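Local coordinates for protein putative glutaryl-CoA dehydrogenase (Thermus thermophilus, PDB 2EBA) that binds flavin-adenine dinucleotide and is probably a flavoprotein of the acyl-CoA dehydrogenase family, at residues A[73-78]-A[92-97]; A[248-253]-A[296-301]. One frame throughout, in Å; residues are numbered along the deposited sequence.

From the N terminus, contact 1 comes first: the chain runs along helix 72-85, turns back and enters helix 87-107, so that 73-78 and 92-97 close a short helical hairpin in the N-terminal family region. The chain then passes through the strands of the middle region before contact 2 pairs helix 235-269 with helix 281-309 in the C-terminal helical region. The two loops follow in series, neither enclosing nor crossing the other. In space they are neighbours, their centres about 13 Å apart. Trp-250 of contact 2 packs on Gly-76 and Leu-77 of contact 1, so helix 72-85 joins the two helical regions.

Contact 1 (A[73-78]-A[92-97]); sequences AAYGLI and FVSVQS
Tyr-75 reaches from helix 72-85 to helix 87-107 and meets Val-93, Ser-94 and Ser-97, spanning two segment axes that approach no closer than 11.6 Å at 145°, roughly antiparallel. At this spacing the two backbones do not touch; the side chains of Tyr-75 and Ile-78 bridge the distance, the tyrosine reaching as far as the backbone of the other helix. The phenol has its CG anti to the backbone N (chi1 170°), which sends the hydroxyl toward helix 87-107. Tyr-75 OH comes to 3.8 Å from Ser-94 CA, while Ser-97 CB lies obliquely to the ring, 3.9 Å from the same oxygen. Val-93 CG1 sits at the ring edge, close to its plane.

That valine methyl also receives the other apolar arm: Ile-78 CD1 lies 3.7 Å from Val-93 CG1, the two side chains meeting at a slant.

No direct hydrogen bond joins the segments. Instead a water lies 2.8 Å from Tyr-75 OH and donates to Ser-94 OG. The phenol oxygen is also hydrogen-bonded to Ser-98 and the Ser-94 hydroxyl to Arg-90. Ser-97 OG turns back along its own helix and donates to Val-93 O at 2.8 Å; it is also hydrogen-bonded to Gly-58 N.

This antiparallel pair belongs to the N-terminal helical domain of the acyl-CoA dehydrogenase family, the Ser-94 side chain about 9 Å from the bound flavin-adenine dinucleotide. Its chemistry combines apolar packing with a water bridge: the buried hydroxyls of Tyr-75 and Ser-94 retain polar partners although they do not bond each other directly.

Contact 2 (A[248-253]-A[296-301]); sequences IAWGAM and EGLLLA
Trp-250 and Ala-301 mark the closest CA pair, 5.8 Å apart, where helix segments 248-253 and 296-301 run nearly antiparallel, their axes 9.2 Å apart at a signed crossing angle of -155°. The Ala-301 methyl points toward the facing helix and lies over a face of the indole: CB is 3.5 Å from the centroid of the five-membered ring and 13° off its normal, a CH-pi contact. Chi1 of -83° puts Trp-250 CG anti to the carbonyl carbon, and the perpendicular second torsion turns a face of the indole to the methyl. The Ala-301 carbonyl is also close, with O 3.2 Å from Trp-250 NE1.

A different fit operates at Met-253. Its chain bends at chi2 and chi3, bringing the thioether over the backbone of Gly-297, with SD 3.7 Å from Gly-297 CA. Gly-297, without a side chain, presents bare backbone to the sulfur. One atom nearer its own backbone, Met-253 CG is 3.8 Å from Leu-298 N.

Leu-298 links the two sites through one branch. Its CD2 comes to 4.2 Å from Met-253 CB and 4.3 Å from Trp-250 CZ3, meeting the indole obliquely. The contact across the segments is thus mostly apolar.

Around this pair, helix 72-85 packs on one side, with Leu-77 touching Trp-250 and Tyr-80 touching both Met-253 and Leu-298. Helix 315-340 meets Ala-249 and Leu-300, so that helices 235-269, 281-309 and 315-340 pack together in the C-terminal helical domain. Helix 281-309 also reaches the assembly interface, where Glu-296 is salt-bridged to Lys-328 of its own chain and to Lys-328 of a second subunit.

Contact 1 (A[73-78]-A[92-97])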
ATOM      1  N   ALA A  73      20.918 -16.480 -18.973  1.00 15.67           N
ATOM      2  CA  ALA A  73      20.016 -15.474 -19.508  1.00 14.95           C
ATOM      3  C   ALA A  73      19.043 -16.180 -20.465  1.00 15.53           C
ATOM      4  O   ALA A  73      17.834 -15.937 -20.437  1.00 14.80           O
ATOM      5  CB  ALA A  73      20.809 -14.401 -20.242  1.00 11.38           C
ATOM      6  N   ALA A  74      19.577 -17.073 -21.293  1.00 15.61           N
ATOM      7  CA  ALA A  74      18.768 -17.814 -22.255  1.00 15.57           C
ATOM      8  C   ALA A  74      17.730 -18.676 -21.548  1.00 15.77           C
ATOM      9  O   ALA A  74      16.602 -18.795 -22.016  1.00 15.30           O
ATOM     10  CB  ALA A  74      19.668 -18.691 -23.153  1.00 15.38           C
ATOM     11  N   TYR A  75      18.115 -19.285 -20.430  1.00 15.57           N
ATOM     12  CA  TYR A  75      17.195 -20.112 -19.656  1.00 14.80           C
ATOM     13  C   TYR A  75      16.119 -19.175 -19.127  1.00 15.34           C
ATOM     14  O   TYR A  75      14.929 -19.450 -19.243  1.00 15.23           O
ATOM     15  CB  TYR A  75      17.946 -20.803 -18.504  1.00 14.40           C
ATOM     16  CG  TYR A  75      17.079 -21.520 -17.469  1.00 13.41           C
ATOM     17  CD1 TYR A  75      15.989 -22.306 -17.852  1.00 12.60           C
ATOM     18  CD2 TYR A  75      17.380 -21.437 -16.107  1.00 12.21           C
ATOM     19  CE1 TYR A  75      15.227 -22.986 -16.901  1.00 11.14           C
ATOM     20  CE2 TYR A  75      16.630 -22.106 -15.155  1.00 11.40           C
ATOM     21  CZ  TYR A  75      15.554 -22.878 -15.556  1.00 13.14           C
ATOM     22  OH  TYR A  75      14.792 -23.523 -14.605  1.00 12.74           O
ATOM     23  N   GLY A  76      16.558 -18.050 -18.565  1.00 15.84           N
ATOM     24  CA  GLY A  76      15.625 -17.074 -18.040  1.00 14.99           C
ATOM     25  C   GLY A  76      14.671 -16.635 -19.124  1.00 13.63           C
ATOM     26  O   GLY A  76      13.478 -16.496 -18.887  1.00 11.76           O
ATOM     27  N   LEU A  77      15.202 -16.431 -20.325  1.00 13.53           N
ATOM     28  CA  LEU A  77      14.408 -16.004 -21.467  1.00 12.29           C
ATOM     29  C   LEU A  77      13.391 -17.036 -21.933  1.00 13.01           C
ATOM     30  O   LEU A  77      12.344 -16.661 -22.434  1.00 13.85           O
ATOM     31  CB  LEU A  77      15.312 -15.614 -22.642  1.00 10.33           C
ATOM     32  CG  LEU A  77      16.104 -14.307 -22.488  1.00 11.37           C
ATOM     33  CD1 LEU A  77      17.139 -14.162 -23.604  1.00  9.46           C
ATOM     34  CD2 LEU A  77      15.148 -13.136 -22.495  1.00  6.27           C
ATOM     35  N   ILE A  78      13.674 -18.327 -21.801  1.00 13.32           N
ATOM     36  CA  ILE A  78      12.679 -19.283 -22.243  1.00 14.41           C
ATOM     37  C   ILE A  78      11.589 -19.342 -21.169  1.00 13.61           C
ATOM     38  O   ILE A  78      10.409 -19.513 -21.468  1.00 11.42           O
ATOM     39  CB  ILE A  78      13.265 -20.707 -22.503  1.00 16.17           C
ATOM     40  CG1 ILE A  78      13.434 -21.458 -21.199  1.00 18.45           C
ATOM     41  CG2 ILE A  78      14.577 -20.624 -23.244  1.00 15.75           C
ATOM     42  CD1 ILE A  78      12.501 -22.614 -21.109  1.00 19.12           C
ATOM     43  N   PHE A  92       6.635 -26.861 -15.558  1.00 12.72           N
ATOM     44  CA  PHE A  92       7.162 -28.130 -16.018  1.00 11.65           C
ATOM     45  C   PHE A  92       8.652 -27.992 -16.323  1.00  9.71           C
ATOM     46  O   PHE A  92       9.461 -28.801 -15.874  1.00  7.44           O
ATOM     47  CB  PHE A  92       6.413 -28.624 -17.266  1.00 11.66           C
ATOM     48  CG  PHE A  92       6.969 -29.908 -17.830  1.00 14.52           C
ATOM     49  CD1 PHE A  92       7.992 -29.895 -18.778  1.00 16.29           C
ATOM     50  CD2 PHE A  92       6.525 -31.134 -17.348  1.00 17.43           C
ATOM     51  CE1 PHE A  92       8.569 -31.082 -19.229  1.00 16.85           C
ATOM     52  CE2 PHE A  92       7.093 -32.337 -17.791  1.00 18.73           C
ATOM     53  CZ  PHE A  92       8.122 -32.310 -18.733  1.00 17.68           C
ATOM     54  N   VAL A  93       9.019 -26.966 -17.085  1.00  9.64           N
ATOM     55  CA  VAL A  93      10.418 -26.765 -17.432  1.00 10.21           C
ATOM     56  C   VAL A  93      11.294 -26.465 -16.222  1.00 11.69           C
ATOM     57  O   VAL A  93      12.458 -26.892 -16.179  1.00 11.67           O
ATOM     58  CB  VAL A  93      10.583 -25.650 -18.468  1.00  8.82           C
ATOM     59  CG1 VAL A  93      12.060 -25.443 -18.776  1.00  7.29           C
ATOM     60  CG2 VAL A  93       9.823 -26.019 -19.719  1.00  6.90           C
ATOM     61  N   SER A  94      10.748 -25.744 -15.240  1.00 11.76           N
ATOM     62  CA  SER A  94      11.513 -25.421 -14.031  1.00 12.93           C
ATOM     63  C   SER A  94      11.837 -26.688 -13.255  1.00 11.94           C
ATOM     64  O   SER A  94      12.969 -26.885 -12.824  1.00 13.06           O
ATOM     65  CB  SER A  94      10.729 -24.478 -13.121  1.00 13.58           C
ATOM     66  OG  SER A  94      10.452 -23.263 -13.775  1.00 15.70           O
ATOM     67  N   VAL A  95      10.824 -27.529 -13.076  1.00 10.54           N
ATOM     68  CA  VAL A  95      10.964 -28.787 -12.369  1.00 10.39           C
ATOM     69  C   VAL A  95      11.985 -29.686 -13.057  1.00 10.27           C
ATOM     70  O   VAL A  95      12.958 -30.104 -12.445  1.00 10.81           O
ATOM     71  CB  VAL A  95       9.609 -29.509 -12.307  1.00 10.91           C
ATOM     72  CG1 VAL A  95       9.758 -30.864 -11.628  1.00 10.93           C
ATOM     73  CG2 VAL A  95       8.621 -28.644 -11.566  1.00 10.64           C
ATOM     74  N   GLN A  96      11.760 -29.951 -14.338  1.00 10.01           N
ATOM     75  CA  GLN A  96      12.627 -30.803 -15.152  1.00 10.49           C
ATOM     76  C   GLN A  96      14.056 -30.306 -15.202  1.00  9.68           C
ATOM     77  O   GLN A  96      15.013 -31.081 -15.102  1.00  6.37           O
ATOM     78  CB  GLN A  96      12.095 -30.868 -16.591  1.00 11.99           C
ATOM     79  CG  GLN A  96      12.838 -31.857 -17.489  1.00 15.21           C
ATOM     80  CD  GLN A  96      12.271 -33.263 -17.402  1.00 17.16           C
ATOM     81  OE1 GLN A  96      11.614 -33.622 -16.425  1.00 17.63           O
ATOM     82  NE2 GLN A  96      12.527 -34.064 -18.425  1.00 18.44           N
ATOM     83  N   SER A  97      14.201 -28.998 -15.361  1.00 10.41           N
ATOM     84  CA  SER A  97      15.500 -28.383 -15.462  1.00 10.67           C
ATOM     85  C   SER A  97      16.200 -28.134 -14.132  1.00 10.07           C
ATOM     86  O   SER A  97      17.299 -28.634 -13.919  1.00  6.82           O
ATOM     87  CB  SER A  97      15.408 -27.059 -16.220  1.00 12.60           C
ATOM     88  OG  SER A  97      14.854 -27.252 -17.502  1.00 12.89           O
TER
HETATM   89  O   HOH W   1      12.901 -21.886 -13.335  1.00 13.98           O

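Contact 2 (A[248-253]-A[296-301])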
ATOM      1  N   ILE A 248      12.107 -18.509 -12.379  1.00 10.29           N
ATOM      2  CA  ILE A 248      10.817 -17.962 -12.008  1.00 10.04           C
ATOM      3  C   ILE A 248      10.858 -16.433 -11.964  1.00  9.21           C
ATOM      4  O   ILE A 248       9.892 -15.773 -12.324  1.00  6.88           O
ATOM      5  CB  ILE A 248      10.366 -18.507 -10.648  1.00 11.28           C
ATOM      6  CG1 ILE A 248      10.048 -20.002 -10.787  1.00 10.83           C
ATOM      7  CG2 ILE A 248       9.167 -17.696 -10.127  1.00 11.36           C
ATOM      8  CD1 ILE A 248       9.780 -20.684  -9.493  1.00 10.79           C
ATOM      9  N   ALA A 249      11.976 -15.866 -11.526  1.00  9.53           N
ATOM     10  CA  ALA A 249      12.084 -14.414 -11.479  1.00 11.08           C
ATOM     11  C   ALA A 249      11.942 -13.893 -12.905  1.00 11.14           C
ATOM     12  O   ALA A 249      11.449 -12.784 -13.141  1.00 12.34           O
ATOM     13  CB  ALA A 249      13.409 -14.002 -10.896  1.00  9.94           C
ATOM     14  N   TRP A 250      12.362 -14.709 -13.860  1.00 10.03           N
ATOM     15  CA  TRP A 250      12.258 -14.336 -15.253  1.00  9.49           C
ATOM     16  C   TRP A 250      10.852 -14.523 -15.776  1.00  8.90           C
ATOM     17  O   TRP A 250      10.276 -13.593 -16.325  1.00  9.92           O
ATOM     18  CB  TRP A 250      13.205 -15.151 -16.106  1.00  9.14           C
ATOM     19  CG  TRP A 250      14.581 -14.624 -16.121  1.00  9.63           C
ATOM     20  CD1 TRP A 250      15.589 -14.949 -15.275  1.00  8.39           C
ATOM     21  CD2 TRP A 250      15.130 -13.720 -17.078  1.00  9.95           C
ATOM     22  NE1 TRP A 250      16.744 -14.316 -15.652  1.00  9.76           N
ATOM     23  CE2 TRP A 250      16.491 -13.555 -16.760  1.00 10.86           C
ATOM     24  CE3 TRP A 250      14.601 -13.035 -18.181  1.00 10.73           C
ATOM     25  CZ2 TRP A 250      17.343 -12.737 -17.509  1.00 12.70           C
ATOM     26  CZ3 TRP A 250      15.436 -12.226 -18.923  1.00 13.01           C
ATOM     27  CH2 TRP A 250      16.801 -12.081 -18.586  1.00 12.48           C
ATOM     28  N   GLY A 251      10.307 -15.723 -15.624  1.00  8.02           N
ATOM     29  CA  GLY A 251       8.960 -16.001 -16.095  1.00  8.90           C
ATOM     30  C   GLY A 251       7.916 -15.022 -15.569  1.00  9.97           C
ATOM     31  O   GLY A 251       6.986 -14.654 -16.292  1.00  8.25           O
ATOM     32  N   ALA A 252       8.068 -14.602 -14.311  1.00 10.72           N
ATOM     33  CA  ALA A 252       7.147 -13.658 -13.674  1.00 11.71           C
ATOM     34  C   ALA A 252       6.995 -12.418 -14.532  1.00 11.31           C
ATOM     35  O   ALA A 252       5.901 -11.862 -14.668  1.00 10.73           O
ATOM     36  CB  ALA A 252       7.665 -13.268 -12.289  1.00 10.76           C
ATOM     37  N   MET A 253       8.107 -11.986 -15.117  1.00 10.64           N
ATOM     38  CA  MET A 253       8.118 -10.800 -15.964  1.00  9.67           C
ATOM     39  C   MET A 253       7.377 -11.045 -17.272  1.00  8.99           C
ATOM     40  O   MET A 253       6.856 -10.111 -17.883  1.00  9.80           O
ATOM     41  CB  MET A 253       9.556 -10.359 -16.248  1.00  7.66           C
ATOM     42  CG  MET A 253      10.222  -9.630 -15.093  1.00  6.51           C
ATOM     43  SD  MET A 253       9.036  -8.799 -14.019  1.00  1.54           S
ATOM     44  CE  MET A 253       8.561  -7.412 -15.048  1.00  1.54           C
ATOM     45  N   GLU A 296      11.797  -2.828 -13.749  1.00 13.23           N
ATOM     46  CA  GLU A 296      12.576  -3.140 -12.562  1.00 12.37           C
ATOM     47  C   GLU A 296      12.859  -4.636 -12.524  1.00 11.06           C
ATOM     48  O   GLU A 296      13.966  -5.065 -12.232  1.00 10.46           O
ATOM     49  CB  GLU A 296      11.799  -2.725 -11.312  1.00 13.09           C
ATOM     50  CG  GLU A 296      11.730  -1.224 -11.119  1.00 13.20           C
ATOM     51  CD  GLU A 296      10.810  -0.812  -9.990  1.00 13.12           C
ATOM     52  OE1 GLU A 296      10.880   0.365  -9.580  1.00 12.29           O
ATOM     53  OE2 GLU A 296      10.011  -1.649  -9.526  1.00 13.35           O
ATOM     54  N   GLY A 297      11.846  -5.425 -12.844  1.00 10.32           N
ATOM     55  CA  GLY A 297      12.001  -6.864 -12.829  1.00  8.89           C
ATOM     56  C   GLY A 297      12.991  -7.406 -13.831  1.00  7.43           C
ATOM     57  O   GLY A 297      13.783  -8.263 -13.490  1.00  4.19           O
ATOM     58  N   LEU A 298      12.941  -6.929 -15.068  1.00 11.06           N
ATOM     59  CA  LEU A 298      13.881  -7.395 -16.087  1.00 14.20           C
ATOM     60  C   LEU A 298      15.322  -7.117 -15.700  1.00 13.94           C
ATOM     61  O   LEU A 298      16.204  -7.953 -15.917  1.00 14.52           O
ATOM     62  CB  LEU A 298      13.609  -6.736 -17.434  1.00 16.50           C
ATOM     63  CG  LEU A 298      12.563  -7.368 -18.337  1.00 18.79           C
ATOM     64  CD1 LEU A 298      12.710  -6.761 -19.713  1.00 20.87           C
ATOM     65  CD2 LEU A 298      12.767  -8.879 -18.423  1.00 18.92           C
ATOM     66  N   LEU A 299      15.562  -5.942 -15.133  1.00 13.01           N
ATOM     67  CA  LEU A 299      16.901  -5.584 -14.715  1.00 13.24           C
ATOM     68  C   LEU A 299      17.413  -6.524 -13.632  1.00 12.97           C
ATOM     69  O   LEU A 299      18.554  -6.965 -13.687  1.00 14.13           O
ATOM     70  CB  LEU A 299      16.932  -4.133 -14.231  1.00 14.17           C
ATOM     71  CG  LEU A 299      17.150  -3.055 -15.304  1.00 14.14           C
ATOM     72  CD1 LEU A 299      16.958  -1.711 -14.671  1.00 14.51           C
ATOM     73  CD2 LEU A 299      18.552  -3.144 -15.896  1.00 11.07           C
ATOM     74  N   LEU A 300      16.575  -6.833 -12.649  1.00 12.86           N
ATOM     75  CA  LEU A 300      16.982  -7.747 -11.581  1.00 13.56           C
ATOM     76  C   LEU A 300      17.351  -9.095 -12.199  1.00 13.91           C
ATOM     77  O   LEU A 300      18.406  -9.657 -11.906  1.00 14.34           O
ATOM     78  CB  LEU A 300      15.845  -7.964 -10.558  1.00 10.39           C
ATOM     79  CG  LEU A 300      15.448  -6.842  -9.597  1.00 11.20           C
ATOM     80  CD1 LEU A 300      14.409  -7.351  -8.606  1.00 10.96           C
ATOM     81  CD2 LEU A 300      16.671  -6.343  -8.850  1.00  9.23           C
ATOM     82  N   ALA A 301      16.455  -9.587 -13.055  1.00 14.27           N
ATOM     83  CA  ALA A 301      16.593 -10.870 -13.731  1.00 14.93           C
ATOM     84  C   ALA A 301      17.843 -10.919 -14.585  1.00 14.30           C
ATOM     85  O   ALA A 301      18.579 -11.905 -14.566  1.00 13.90           O
ATOM     86  CB  ALA A 301      15.368 -11.128 -14.589  1.00 12.82           C
TER